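Putative acetamidase/formamidase (Yersinia enterocolitica subsp. palearctica serotype O:3, PDB 5UBU) probably hydrolyses carbon-nitrogen bonds other than peptide bonds in linear amides. Local coordinates at residues L110-A121 with C231-I240; P168-P177 with H190-P201. All blocks are in the same frame, centred on the assembly; numbering follows the deposited sequence.

Interaction 1 (L110-A121 with C231-I240); sequences LPRGVNPHGICA and CGTAVEFASI. With NA (sodium ion), chain G.
The Phe-237 ring meets Pro-111 with its edge. Ring atom CE2 lies 3.6 Å from Pro-111 CA, which is near the ring plane. Pro-111 N also lies at this edge, in plane. The Arg-112 guanidinium has Ser-239 O at its edge, near its plane, while the methyl of Ala-238 approaches it obliquely. Its NH2 is hydrogen-bonded to Thr-60 O. The aliphatic part of Arg-112 crosses Ile-240 at about a right angle, with CG 3.8 Å from Ile-240 CG1. The backbones pair antiparallel in two places. Leu-110 and Ile-240 form a hydrogen-bonded pair where strands 101-111 and 239-248 run side by side in the large mixed sheet. After the loop, Ile-119 and Glu-236 make a single bridge, with Ile-119 N 2.7 Å from Glu-236 O. The Glu-236 carboxylate turns away from this bridge and chelates a sodium ion, its OE1 and OE2 each at 2.2 Å. Asp-220 and His-222 also bind this ion. Ala-234 N donates to Glu-236 OE1 from above the carboxylate plane, a second hold on the ligand. Further along, Ala-121 N donates almost straight (174°) to Thr-233 OG1 at 2.8 Å. Beside it, Cys-120 SG packs 3.7 Å from Cys-231 SG.

Interaction 2 (P168-P177 with H190-P201); sequences PHIGTLSVSP and HGGNMDVPDIGP. With NA (sodium ion), chain H.
Gly-171 O is gripped by two donors. Asp-195 N reaches it at 3.1 Å in the carbonyl plane, on a lone pair, with an N-H...O angle of 173°. A water also donates to Gly-171 O; it donates to Ile-170 O as well and accepts from Val-196 N. These bonds tie the corner at Gly-171 to the loop that carries two sodium ligands. Asn-193 OD1 binds the ion at 2.2 Å. Asp-195 adds OD1 at 2.3 Å and a longer OD2 bond at 2.7 Å. Asp-220 and a water complete the ligands. Asn-193 CG is anti to the backbone N (chi1 -169°), which carries OD1 to the sodium ion. Thr-172 CG2 packs beside OD1, and Leu-185 O accepts from ND2. The metal loop follows strand 191-193, which pairs antiparallel with strand 172-175; Leu-173 and Gly-192 are the hydrogen-bonded pair. Near the end of this pairing, Val-175 N donates to His-190 O, and Val-175 O lies in plane at the edge of the His-190 ring, 3.3 Å from CD2. Beyond the metal loop, a type I turn runs from Val-196 to Ile-199. Its Pro-197 CA sits over the centre of the His-169 ring in a CH-pi contact, 3.6 Å from the centroid. NE2 of the same imidazole is hydrogen-bonded to Gln-225 OE1. Next to it, Ile-170 N donates to Ile-199 O at 2.9 Å. Selenomethionine Met-194, its chain bent at chi3, brings CE to 4.0 Å from Leu-173 CB.

Interactions 1 and 2 each supply ligands to one half of a two-sodium site. Glu-236 of interaction 1 holds one ion, and Asn-193 and Asp-195 of interaction 2 hold the other. The two sodium ions are 3.2 Å apart. Asp-220, on strand 214-222, joins the halves by giving one carboxylate oxygen to each ion. That strand pairs with both 169-175 and 236-237, so the two contacts reach the same sheet. Their centres are 16 Å apart, and the closest atoms of the two contacts are about 4 Å apart. In sequence, both segments of interaction 2 fall between the two segments of interaction 1. The paired ions are consistent with a metal-dependent active site.

Interaction 1 (L110-A121 with C231-I240)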
ATOM      1  N   LEU B 110      21.789   6.463 -29.379  1.00 52.31           N
ATOM      2  CA  LEU B 110      22.246   7.809 -29.734  1.00 53.85           C
ATOM      3  C   LEU B 110      21.034   8.707 -29.956  1.00 53.36           C
ATOM      4  O   LEU B 110      19.958   8.210 -30.295  1.00 55.13           O
ATOM      5  CB  LEU B 110      23.083   7.769 -31.016  1.00 55.80           C
ATOM      6  CG  LEU B 110      24.321   6.861 -31.014  1.00 56.09           C
ATOM      7  CD1 LEU B 110      24.955   6.812 -32.390  1.00 57.12           C
ATOM      8  CD2 LEU B 110      25.314   7.304 -29.943  1.00 57.10           C
ATOM      9  N   PRO B 111      21.185  10.025 -29.739  1.00 52.78           N
ATOM     10  CA  PRO B 111      20.050  10.919 -29.985  1.00 52.32           C
ATOM     11  C   PRO B 111      19.815  11.037 -31.482  1.00 52.55           C
ATOM     12  O   PRO B 111      20.772  11.049 -32.255  1.00 53.22           O
ATOM     13  CB  PRO B 111      20.486  12.251 -29.362  1.00 53.61           C
ATOM     14  CG  PRO B 111      21.965  12.171 -29.233  1.00 54.50           C
ATOM     15  CD  PRO B 111      22.334  10.723 -29.129  1.00 53.60           C
ATOM     16  N   ARG B 112      18.548  11.106 -31.873  1.00 51.87           N
ATOM     17  CA  ARG B 112      18.161  11.172 -33.276  1.00 51.53           C
ATOM     18  C   ARG B 112      17.691  12.569 -33.653  1.00 51.66           C
ATOM     19  O   ARG B 112      17.034  13.240 -32.861  1.00 51.27           O
ATOM     20  CB  ARG B 112      17.061  10.133 -33.522  1.00 50.47           C
ATOM     21  CG  ARG B 112      16.734   9.865 -34.984  1.00 50.99           C
ATOM     22  CD  ARG B 112      15.879   8.618 -35.121  1.00 49.79           C
ATOM     23  NE  ARG B 112      14.582   8.748 -34.462  1.00 49.05           N
ATOM     24  CZ  ARG B 112      13.467   9.226 -35.028  1.00 49.66           C
ATOM     25  NH1 ARG B 112      13.446   9.616 -36.300  1.00 50.58           N
ATOM     26  NH2 ARG B 112      12.343   9.290 -34.313  1.00 49.42           N
ATOM     27  N   GLY B 113      18.054  12.996 -34.860  1.00 52.81           N
ATOM     28  CA  GLY B 113      17.696  14.322 -35.381  1.00 53.47           C
ATOM     29  C   GLY B 113      18.817  15.334 -35.268  1.00 54.00           C
ATOM     30  O   GLY B 113      19.753  15.152 -34.500  1.00 53.27           O
ATOM     31  N   VAL B 114      18.720  16.400 -36.063  1.00 54.99           N
ATOM     32  CA  VAL B 114      19.708  17.490 -36.051  1.00 55.78           C
ATOM     33  C   VAL B 114      19.421  18.403 -34.849  1.00 55.33           C
ATOM     34  O   VAL B 114      18.279  18.821 -34.646  1.00 54.52           O
ATOM     35  CB  VAL B 114      19.651  18.310 -37.354  1.00 57.48           C
ATOM     36  CG1 VAL B 114      20.705  19.412 -37.353  1.00 58.92           C
ATOM     37  CG2 VAL B 114      19.834  17.394 -38.560  1.00 57.70           C
ATOM     38  N   ASN B 115      20.463  18.719 -34.075  1.00 55.76           N
ATOM     39  CA  ASN B 115      20.336  19.564 -32.866  1.00 55.81           C
ATOM     40  C   ASN B 115      19.246  18.954 -31.991  1.00 54.65           C
ATOM     41  O   ASN B 115      18.219  19.581 -31.719  1.00 54.98           O
ATOM     42  CB  ASN B 115      20.053  21.032 -33.242  1.00 57.16           C
ATOM     43  CG  ASN B 115      21.234  21.693 -33.933  1.00 58.85           C
ATOM     44  OD1 ASN B 115      22.384  21.399 -33.608  1.00 58.96           O
ATOM     45  ND2 ASN B 115      20.959  22.616 -34.868  1.00 60.49           N
ATOM     46  N   PRO B 116      19.489  17.710 -31.531  1.00 54.02           N
ATOM     47  CA  PRO B 116      18.506  16.961 -30.742  1.00 52.50           C
ATOM     48  C   PRO B 116      18.217  17.520 -29.362  1.00 52.17           C
ATOM     49  O   PRO B 116      19.122  18.003 -28.672  1.00 53.04           O
ATOM     50  CB  PRO B 116      19.159  15.586 -30.608  1.00 51.78           C
ATOM     51  CG  PRO B 116      20.617  15.863 -30.649  1.00 52.68           C
ATOM     52  CD  PRO B 116      20.809  17.033 -31.550  1.00 54.11           C
ATOM     53  N   HIS B 117      16.955  17.442 -28.967  1.00 51.57           N
ATOM     54  CA  HIS B 117      16.537  17.898 -27.652  1.00 50.96           C
ATOM     55  C   HIS B 117      15.732  16.828 -26.922  1.00 49.55           C
ATOM     56  O   HIS B 117      14.930  16.121 -27.530  1.00 49.44           O
ATOM     57  CB  HIS B 117      15.705  19.191 -27.715  1.00 51.50           C
ATOM     58  CG  HIS B 117      16.472  20.392 -28.182  1.00 53.35           C
ATOM     59  ND1 HIS B 117      16.558  20.744 -29.510  1.00 53.95           N
ATOM     60  CD2 HIS B 117      17.166  21.337 -27.489  1.00 54.39           C
ATOM     61  CE1 HIS B 117      17.260  21.859 -29.620  1.00 55.77           C
ATOM     62  NE2 HIS B 117      17.634  22.242 -28.412  1.00 55.91           N
ATOM     63  N   GLY B 118      15.990  16.716 -25.623  1.00 48.48           N
ATOM     64  CA  GLY B 118      15.262  15.821 -24.740  1.00 46.53           C
ATOM     65  C   GLY B 118      14.192  16.681 -24.087  1.00 46.24           C
ATOM     66  O   GLY B 118      14.261  17.892 -24.162  1.00 46.64           O
ATOM     67  N   ILE B 119      13.215  16.059 -23.436  1.00 45.82           N
ATOM     68  CA  ILE B 119      12.124  16.790 -22.786  1.00 45.83           C
ATOM     69  C   ILE B 119      11.728  16.207 -21.444  1.00 45.19           C
ATOM     70  O   ILE B 119      11.491  15.014 -21.338  1.00 45.02           O
ATOM     71  CB  ILE B 119      10.849  16.750 -23.657  1.00 46.20           C
ATOM     72  CG1 ILE B 119      11.110  17.413 -25.019  1.00 48.20           C
ATOM     73  CG2 ILE B 119       9.705  17.507 -22.986  1.00 46.09           C
ATOM     74  CD1 ILE B 119      10.001  17.185 -26.045  1.00 48.49           C
ATOM     75  N   CYS B 120      11.661  17.052 -20.427  1.00 46.28           N
ATOM     76  CA  CYS B 120      11.192  16.643 -19.111  1.00 46.20           C
ATOM     77  C   CYS B 120       9.941  17.478 -18.896  1.00 47.09           C
ATOM     78  O   CYS B 120       9.918  18.667 -19.232  1.00 47.68           O
ATOM     79  CB  CYS B 120      12.202  16.912 -18.003  1.00 46.53           C
ATOM     80  SG  CYS B 120      11.568  16.409 -16.370  1.00 45.56           S
ATOM     81  N   ALA B 121       8.898  16.865 -18.344  1.00 47.50           N
ATOM     82  CA  ALA B 121       7.644  17.573 -18.131  1.00 48.13           C
ATOM     83  C   ALA B 121       6.918  17.163 -16.872  1.00 46.80           C
ATOM     84  O   ALA B 121       7.033  16.025 -16.412  1.00 45.79           O
ATOM     85  CB  ALA B 121       6.730  17.356 -19.334  1.00 49.05           C
ATOM     86  N   CYS B 231       9.150  12.942 -10.854  1.00 43.68           N
ATOM     87  CA  CYS B 231       8.221  13.984 -11.359  1.00 43.89           C
ATOM     88  C   CYS B 231       7.236  13.460 -12.404  1.00 43.37           C
ATOM     89  O   CYS B 231       6.331  14.193 -12.817  1.00 43.64           O
ATOM     90  CB  CYS B 231       8.958  15.198 -11.911  1.00 44.98           C
ATOM     91  SG  CYS B 231       9.636  15.007 -13.565  1.00 45.29           S
ATOM     92  N   GLY B 232       7.419  12.203 -12.831  1.00 42.55           N
ATOM     93  CA  GLY B 232       6.550  11.574 -13.825  1.00 42.07           C
ATOM     94  C   GLY B 232       7.280  11.267 -15.114  1.00 42.20           C
ATOM     95  O   GLY B 232       6.944  10.294 -15.805  1.00 41.88           O
ATOM     96  N   THR B 233       8.276  12.095 -15.446  1.00 43.01           N
ATOM     97  CA  THR B 233       9.060  11.910 -16.669  1.00 43.36           C
ATOM     98  C   THR B 233      10.555  12.074 -16.438  1.00 43.70           C
ATOM     99  O   THR B 233      10.993  12.772 -15.531  1.00 43.89           O
ATOM    100  CB  THR B 233       8.669  12.939 -17.770  1.00 44.23           C
ATOM    101  OG1 THR B 233       9.109  14.252 -17.404  1.00 45.09           O
ATOM    102  CG2 THR B 233       7.170  12.959 -18.015  1.00 44.15           C
ATOM    103  N   ALA B 234      11.325  11.424 -17.295  1.00 43.93           N
ATOM    104  CA  ALA B 234      12.771  11.506 -17.279  1.00 44.69           C
ATOM    105  C   ALA B 234      13.080  12.509 -18.388  1.00 46.08           C
ATOM    106  O   ALA B 234      12.256  13.384 -18.660  1.00 46.74           O
ATOM    107  CB  ALA B 234      13.364  10.147 -17.593  1.00 44.13           C
ATOM    108  N   VAL B 235      14.267  12.431 -18.986  1.00 46.92           N
ATOM    109  CA  VAL B 235      14.592  13.298 -20.120  1.00 48.18           C
ATOM    110  C   VAL B 235      14.213  12.441 -21.328  1.00 47.95           C
ATOM    111  O   VAL B 235      14.989  11.614 -21.783  1.00 47.57           O
ATOM    112  CB  VAL B 235      16.068  13.759 -20.146  1.00 49.09           C
ATOM    113  CG1 VAL B 235      16.387  14.474 -21.453  1.00 50.05           C
ATOM    114  CG2 VAL B 235      16.354  14.666 -18.951  1.00 49.64           C
ATOM    115  N   GLU B 236      12.988  12.645 -21.807  1.00 48.38           N
ATOM    116  CA  GLU B 236      12.428  11.899 -22.929  1.00 48.73           C
ATOM    117  C   GLU B 236      13.021  12.366 -24.256  1.00 49.38           C
ATOM    118  O   GLU B 236      13.057  13.579 -24.526  1.00 50.47           O
ATOM    119  CB  GLU B 236      10.918  12.143 -22.991  1.00 49.75           C
ATOM    120  CG  GLU B 236      10.156  11.968 -21.682  1.00 50.00           C
ATOM    121  CD  GLU B 236      10.201  10.563 -21.130  1.00 49.93           C
ATOM    122  OE1 GLU B 236       9.934  10.411 -19.913  1.00 51.73           O
ATOM    123  OE2 GLU B 236      10.494   9.616 -21.893  1.00 51.15           O
ATOM    124  N   PHE B 237      13.455  11.430 -25.104  1.00 48.70           N
ATOM    125  CA  PHE B 237      14.028  11.816 -26.402  1.00 49.21           C
ATOM    126  C   PHE B 237      13.851  10.744 -27.485  1.00 48.49           C
ATOM    127  O   PHE B 237      13.567   9.585 -27.198  1.00 46.98           O
ATOM    128  CB  PHE B 237      15.517  12.219 -26.254  1.00 49.79           C
ATOM    129  CG  PHE B 237      16.484  11.058 -26.156  1.00 49.40           C
ATOM    130  CD1 PHE B 237      16.415  10.148 -25.123  1.00 48.49           C
ATOM    131  CD2 PHE B 237      17.521  10.927 -27.071  1.00 50.23           C
ATOM    132  CE1 PHE B 237      17.323   9.094 -25.038  1.00 48.18           C
ATOM    133  CE2 PHE B 237      18.437   9.878 -26.972  1.00 49.91           C
ATOM    134  CZ  PHE B 237      18.336   8.969 -25.949  1.00 48.83           C
ATOM    135  N   ALA B 238      13.986  11.187 -28.734  1.00 49.29           N
ATOM    136  CA  ALA B 238      13.905  10.340 -29.902  1.00 49.06           C
ATOM    137  C   ALA B 238      15.318   9.782 -30.076  1.00 49.09           C
ATOM    138  O   ALA B 238      16.286  10.545 -30.009  1.00 49.30           O
ATOM    139  CB  ALA B 238      13.478  11.150 -31.112  1.00 50.07           C
ATOM    140  N   SER B 239      15.438   8.469 -30.301  1.00 48.69           N
ATOM    141  CA  SER B 239      16.757   7.833 -30.411  1.00 48.92           C
ATOM    142  C   SER B 239      16.940   6.841 -31.535  1.00 48.99           C
ATOM    143  O   SER B 239      15.982   6.412 -32.173  1.00 49.09           O
ATOM    144  CB  SER B 239      17.047   7.042 -29.133  1.00 48.01           C
ATOM    145  OG  SER B 239      16.252   5.860 -29.077  1.00 47.06           O
ATOM    146  N   ILE B 240      18.209   6.481 -31.732  1.00 49.14           N
ATOM    147  CA  ILE B 240      18.629   5.470 -32.680  1.00 49.37           C
ATOM    148  C   ILE B 240      19.146   4.388 -31.743  1.00 48.58           C
ATOM    149  O   ILE B 240      20.297   4.434 -31.302  1.00 48.80           O
ATOM    150  CB  ILE B 240      19.745   5.944 -33.634  1.00 50.53           C
ATOM    151  CG1 ILE B 240      19.278   7.162 -34.444  1.00 51.50           C
ATOM    152  CG2 ILE B 240      20.149   4.808 -34.570  1.00 50.64           C
ATOM    153  CD1 ILE B 240      20.315   7.737 -35.383  1.00 52.75           C
TER
HETATM  154 NA    NA G 401       9.529   8.259 -20.384  1.00 22.46          NA
HETATM  155  O   HOH W   1      13.233  13.928 -29.425  1.00 15.15           O

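Interaction 2 (P168-P177 with H190-P201)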
ATOM      1  N   PRO B 168      21.873   6.832 -21.284  1.00 56.88           N
ATOM      2  CA  PRO B 168      20.610   6.443 -21.882  1.00 54.86           C
ATOM      3  C   PRO B 168      20.140   5.033 -21.527  1.00 51.96           C
ATOM      4  O   PRO B 168      20.948   4.177 -21.157  1.00 51.62           O
ATOM      5  CB  PRO B 168      20.906   6.528 -23.377  1.00 55.56           C
ATOM      6  CG  PRO B 168      22.338   6.126 -23.462  1.00 56.51           C
ATOM      7  CD  PRO B 168      22.980   6.742 -22.252  1.00 57.07           C
ATOM      8  N   HIS B 169      18.829   4.830 -21.618  1.00 49.47           N
ATOM      9  CA  HIS B 169      18.210   3.532 -21.358  1.00 47.90           C
ATOM     10  C   HIS B 169      16.801   3.538 -21.915  1.00 46.49           C
ATOM     11  O   HIS B 169      16.212   4.597 -22.144  1.00 46.09           O
ATOM     12  CB  HIS B 169      18.167   3.207 -19.869  1.00 47.70           C
ATOM     13  CG  HIS B 169      17.336   4.154 -19.068  1.00 47.99           C
ATOM     14  ND1 HIS B 169      17.838   5.341 -18.579  1.00 48.66           N
ATOM     15  CD2 HIS B 169      16.046   4.092 -18.661  1.00 47.50           C
ATOM     16  CE1 HIS B 169      16.892   5.978 -17.916  1.00 48.25           C
ATOM     17  NE2 HIS B 169      15.793   5.241 -17.946  1.00 47.41           N
ATOM     18  N   ILE B 170      16.270   2.341 -22.124  1.00 45.17           N
ATOM     19  CA  ILE B 170      14.928   2.155 -22.649  1.00 44.27           C
ATOM     20  C   ILE B 170      13.920   2.067 -21.510  1.00 43.10           C
ATOM     21  O   ILE B 170      14.076   1.284 -20.582  1.00 42.87           O
ATOM     22  CB  ILE B 170      14.867   0.888 -23.530  1.00 44.23           C
ATOM     23  CG1 ILE B 170      15.711   1.080 -24.802  1.00 44.74           C
ATOM     24  CG2 ILE B 170      13.433   0.540 -23.907  1.00 43.98           C
ATOM     25  CD1 ILE B 170      15.205   2.160 -25.741  1.00 45.10           C
ATOM     26  N   GLY B 171      12.883   2.885 -21.600  1.00 42.65           N
ATOM     27  CA  GLY B 171      11.830   2.918 -20.599  1.00 42.00           C
ATOM     28  C   GLY B 171      10.808   1.822 -20.816  1.00 41.40           C
ATOM     29  O   GLY B 171      10.352   1.216 -19.854  1.00 41.12           O
ATOM     30  N   THR B 172      10.446   1.578 -22.075  1.00 41.35           N
ATOM     31  CA  THR B 172       9.465   0.544 -22.422  1.00 41.38           C
ATOM     32  C   THR B 172      10.044  -0.538 -23.329  1.00 41.25           C
ATOM     33  O   THR B 172      10.299  -0.297 -24.499  1.00 41.70           O
ATOM     34  CB  THR B 172       8.219   1.124 -23.139  1.00 41.96           C
ATOM     35  OG1 THR B 172       8.612   1.753 -24.366  1.00 42.97           O
ATOM     36  CG2 THR B 172       7.489   2.134 -22.257  1.00 41.88           C
ATOM     37  N   LEU B 173      10.253  -1.720 -22.769  1.00 40.58           N
ATOM     38  CA  LEU B 173      10.764  -2.870 -23.504  1.00 40.51           C
ATOM     39  C   LEU B 173       9.828  -4.013 -23.126  1.00 40.17           C
ATOM     40  O   LEU B 173       9.690  -4.340 -21.952  1.00 39.55           O
ATOM     41  CB  LEU B 173      12.210  -3.184 -23.117  1.00 40.36           C
ATOM     42  CG  LEU B 173      12.874  -4.319 -23.907  1.00 40.83           C
ATOM     43  CD1 LEU B 173      12.921  -3.984 -25.399  1.00 41.32           C
ATOM     44  CD2 LEU B 173      14.273  -4.620 -23.383  1.00 40.92           C
ATOM     45  N   SER B 174       9.177  -4.626 -24.108  1.00 40.41           N
ATOM     46  CA  SER B 174       8.223  -5.684 -23.787  1.00 40.28           C
ATOM     47  C   SER B 174       7.912  -6.667 -24.895  1.00 40.47           C
ATOM     48  O   SER B 174       8.315  -6.495 -26.038  1.00 40.73           O
ATOM     49  CB  SER B 174       6.906  -5.021 -23.366  1.00 40.19           C
ATOM     50  OG  SER B 174       6.416  -4.181 -24.388  1.00 40.60           O
ATOM     51  N   VAL B 175       7.197  -7.717 -24.505  1.00 40.18           N
ATOM     52  CA  VAL B 175       6.714  -8.738 -25.426  1.00 40.57           C
ATOM     53  C   VAL B 175       5.206  -8.834 -25.196  1.00 40.47           C
ATOM     54  O   VAL B 175       4.710  -8.435 -24.144  1.00 40.03           O
ATOM     55  CB  VAL B 175       7.419 -10.093 -25.260  1.00 40.80           C
ATOM     56  CG1 VAL B 175       8.850  -9.997 -25.746  1.00 40.91           C
ATOM     57  CG2 VAL B 175       7.364 -10.581 -23.823  1.00 40.44           C
ATOM     58  N   SER B 176       4.478  -9.342 -26.179  1.00 41.02           N
ATOM     59  CA  SER B 176       3.026  -9.446 -26.064  1.00 41.22           C
ATOM     60  C   SER B 176       2.523 -10.462 -25.050  1.00 41.18           C
ATOM     61  O   SER B 176       3.141 -11.497 -24.861  1.00 41.18           O
ATOM     62  CB  SER B 176       2.418  -9.829 -27.411  1.00 42.12           C
ATOM     63  OG  SER B 176       1.020 -10.047 -27.294  1.00 42.62           O
ATOM     64  N   PRO B 177       1.418 -10.125 -24.352  1.00 41.11           N
ATOM     65  CA  PRO B 177       0.772 -11.099 -23.493  1.00 41.42           C
ATOM     66  C   PRO B 177       0.117 -12.144 -24.400  1.00 42.61           C
ATOM     67  O   PRO B 177       0.058 -11.948 -25.612  1.00 42.96           O
ATOM     68  CB  PRO B 177      -0.303 -10.282 -22.777  1.00 41.04           C
ATOM     69  CG  PRO B 177       0.252  -8.918 -22.712  1.00 40.29           C
ATOM     70  CD  PRO B 177       1.062  -8.744 -23.961  1.00 40.50           C
ATOM     71  N   HIS B 190       5.137  -8.917 -18.579  1.00 40.99           N
ATOM     72  CA  HIS B 190       5.542  -8.975 -19.981  1.00 41.55           C
ATOM     73  C   HIS B 190       6.624  -7.937 -20.286  1.00 41.42           C
ATOM     74  O   HIS B 190       7.102  -7.851 -21.420  1.00 41.61           O
ATOM     75  CB  HIS B 190       4.330  -8.678 -20.860  1.00 41.79           C
ATOM     76  CG  HIS B 190       3.908  -7.240 -20.840  1.00 41.37           C
ATOM     77  ND1 HIS B 190       3.480  -6.606 -19.694  1.00 41.05           N
ATOM     78  CD2 HIS B 190       3.818  -6.321 -21.829  1.00 41.58           C
ATOM     79  CE1 HIS B 190       3.173  -5.353 -19.969  1.00 40.84           C
ATOM     80  NE2 HIS B 190       3.365  -5.153 -21.259  1.00 41.35           N
ATOM     81  N   GLY B 191       7.003  -7.162 -19.271  1.00 41.26           N
ATOM     82  CA  GLY B 191       7.974  -6.084 -19.404  1.00 41.39           C
ATOM     83  C   GLY B 191       7.141  -4.811 -19.341  1.00 41.71           C
ATOM     84  O   GLY B 191       6.463  -4.555 -18.342  1.00 41.54           O
ATOM     85  N   GLY B 192       7.195  -4.010 -20.400  1.00 42.44           N
ATOM     86  CA  GLY B 192       6.402  -2.785 -20.468  1.00 42.73           C
ATOM     87  C   GLY B 192       7.146  -1.541 -20.027  1.00 42.92           C
ATOM     88  O   GLY B 192       8.374  -1.482 -20.112  1.00 42.00           O
ATOM     89  N   ASN B 193       6.384  -0.554 -19.548  1.00 43.95           N
ATOM     90  CA  ASN B 193       6.918   0.733 -19.098  1.00 44.65           C
ATOM     91  C   ASN B 193       7.538   0.590 -17.703  1.00 44.52           C
ATOM     92  O   ASN B 193       7.008   1.089 -16.705  1.00 44.15           O
ATOM     93  CB  ASN B 193       5.793   1.778 -19.102  1.00 45.34           C
ATOM     94  CG  ASN B 193       6.294   3.192 -18.898  1.00 46.15           C
ATOM     95  OD1 ASN B 193       7.445   3.500 -19.190  1.00 48.94           O
ATOM     96  ND2 ASN B 193       5.417   4.069 -18.430  1.00 46.16           N
HETATM   97  N   MSE B 194       8.678  -0.088 -17.657  1.00 44.99           N
HETATM   98  CA  MSE B 194       9.384  -0.350 -16.405  1.00 45.47           C
HETATM   99  C   MSE B 194      10.186   0.819 -15.900  1.00 44.96           C
HETATM  100  O   MSE B 194      10.326   0.997 -14.696  1.00 43.79           O
HETATM  101  CB  MSE B 194      10.343  -1.519 -16.618  1.00 46.82           C
HETATM  102  CG  MSE B 194       9.599  -2.803 -16.973  1.00 47.99           C
HETATM  103 SE   MSE B 194      10.874  -4.221 -17.440  1.00 51.25          SE
HETATM  104  CE  MSE B 194      11.545  -3.526 -19.154  1.00 50.70           C
ATOM    105  N   ASP B 195      10.730   1.613 -16.815  1.00 45.14           N
ATOM    106  CA  ASP B 195      11.550   2.768 -16.458  1.00 45.08           C
ATOM    107  C   ASP B 195      12.642   2.389 -15.440  1.00 43.89           C
ATOM    108  O   ASP B 195      12.749   2.981 -14.374  1.00 43.65           O
ATOM    109  CB  ASP B 195      10.680   3.914 -15.930  1.00 45.77           C
ATOM    110  CG  ASP B 195       9.707   4.467 -16.971  1.00 46.52           C
ATOM    111  OD1 ASP B 195       9.951   4.338 -18.193  1.00 48.94           O
ATOM    112  OD2 ASP B 195       8.694   5.069 -16.553  1.00 46.55           O
ATOM    113  N   VAL B 196      13.424   1.370 -15.781  1.00 43.08           N
ATOM    114  CA  VAL B 196      14.533   0.906 -14.953  1.00 42.74           C
ATOM    115  C   VAL B 196      15.801   1.423 -15.637  1.00 42.82           C
ATOM    116  O   VAL B 196      16.129   0.965 -16.735  1.00 43.38           O
ATOM    117  CB  VAL B 196      14.558  -0.637 -14.840  1.00 42.41           C
ATOM    118  CG1 VAL B 196      15.825  -1.115 -14.137  1.00 42.57           C
ATOM    119  CG2 VAL B 196      13.326  -1.132 -14.101  1.00 41.75           C
ATOM    120  N   PRO B 197      16.518   2.372 -15.000  1.00 42.75           N
ATOM    121  CA  PRO B 197      17.738   2.986 -15.568  1.00 43.25           C
ATOM    122  C   PRO B 197      18.806   2.029 -16.076  1.00 43.36           C
ATOM    123  O   PRO B 197      19.580   2.396 -16.961  1.00 43.93           O
ATOM    124  CB  PRO B 197      18.313   3.784 -14.398  1.00 43.65           C
ATOM    125  CG  PRO B 197      17.146   4.083 -13.536  1.00 43.33           C
ATOM    126  CD  PRO B 197      16.199   2.930 -13.672  1.00 42.68           C
ATOM    127  N   ASP B 198      18.844   0.822 -15.525  1.00 42.89           N
ATOM    128  CA  ASP B 198      19.849  -0.187 -15.896  1.00 43.07           C
ATOM    129  C   ASP B 198      19.655  -0.832 -17.274  1.00 42.89           C
ATOM    130  O   ASP B 198      20.586  -1.436 -17.807  1.00 43.22           O
ATOM    131  CB  ASP B 198      19.866  -1.277 -14.830  1.00 42.72           C
ATOM    132  CG  ASP B 198      20.169  -0.738 -13.457  1.00 42.83           C
ATOM    133  OD1 ASP B 198      21.341  -0.464 -13.152  1.00 43.67           O
ATOM    134  OD2 ASP B 198      19.229  -0.634 -12.661  1.00 42.38           O
ATOM    135  N   ILE B 199      18.464  -0.696 -17.847  1.00 42.33           N
ATOM    136  CA  ILE B 199      18.150  -1.276 -19.154  1.00 42.50           C
ATOM    137  C   ILE B 199      18.637  -0.357 -20.282  1.00 43.01           C
ATOM    138  O   ILE B 199      17.851   0.241 -21.017  1.00 43.03           O
ATOM    139  CB  ILE B 199      16.637  -1.594 -19.249  1.00 42.18           C
ATOM    140  CG1 ILE B 199      16.287  -2.610 -18.159  1.00 42.07           C
ATOM    141  CG2 ILE B 199      16.266  -2.160 -20.622  1.00 42.37           C
ATOM    142  CD1 ILE B 199      14.817  -2.923 -18.057  1.00 41.85           C
ATOM    143  N   GLY B 200      19.958  -0.262 -20.398  1.00 43.53           N
ATOM    144  CA  GLY B 200      20.602   0.562 -21.422  1.00 43.95           C
ATOM    145  C   GLY B 200      21.744  -0.193 -22.086  1.00 44.34           C
ATOM    146  O   GLY B 200      21.859  -1.415 -21.939  1.00 44.03           O
ATOM    147  N   PRO B 201      22.598   0.532 -22.834  1.00 44.96           N
ATOM    148  CA  PRO B 201      23.744  -0.089 -23.494  1.00 45.45           C
ATOM    149  C   PRO B 201      24.539  -0.938 -22.521  1.00 45.38           C
ATOM    150  O   PRO B 201      24.822  -0.496 -21.416  1.00 45.44           O
ATOM    151  CB  PRO B 201      24.559   1.102 -23.973  1.00 46.35           C
ATOM    152  CG  PRO B 201      23.540   2.166 -24.205  1.00 46.15           C
ATOM    153  CD  PRO B 201      22.468   1.960 -23.180  1.00 45.29           C
TER
HETATM  154 NA    NA H 402       8.333   5.557 -19.195  1.00 26.09          NA
HETATM  155  O   HOH W   2      13.014   0.353 -18.411  1.00 43.60           O
HETATM  156  O   HOH W   3       6.749   7.176 -17.365  0.50 15.81           O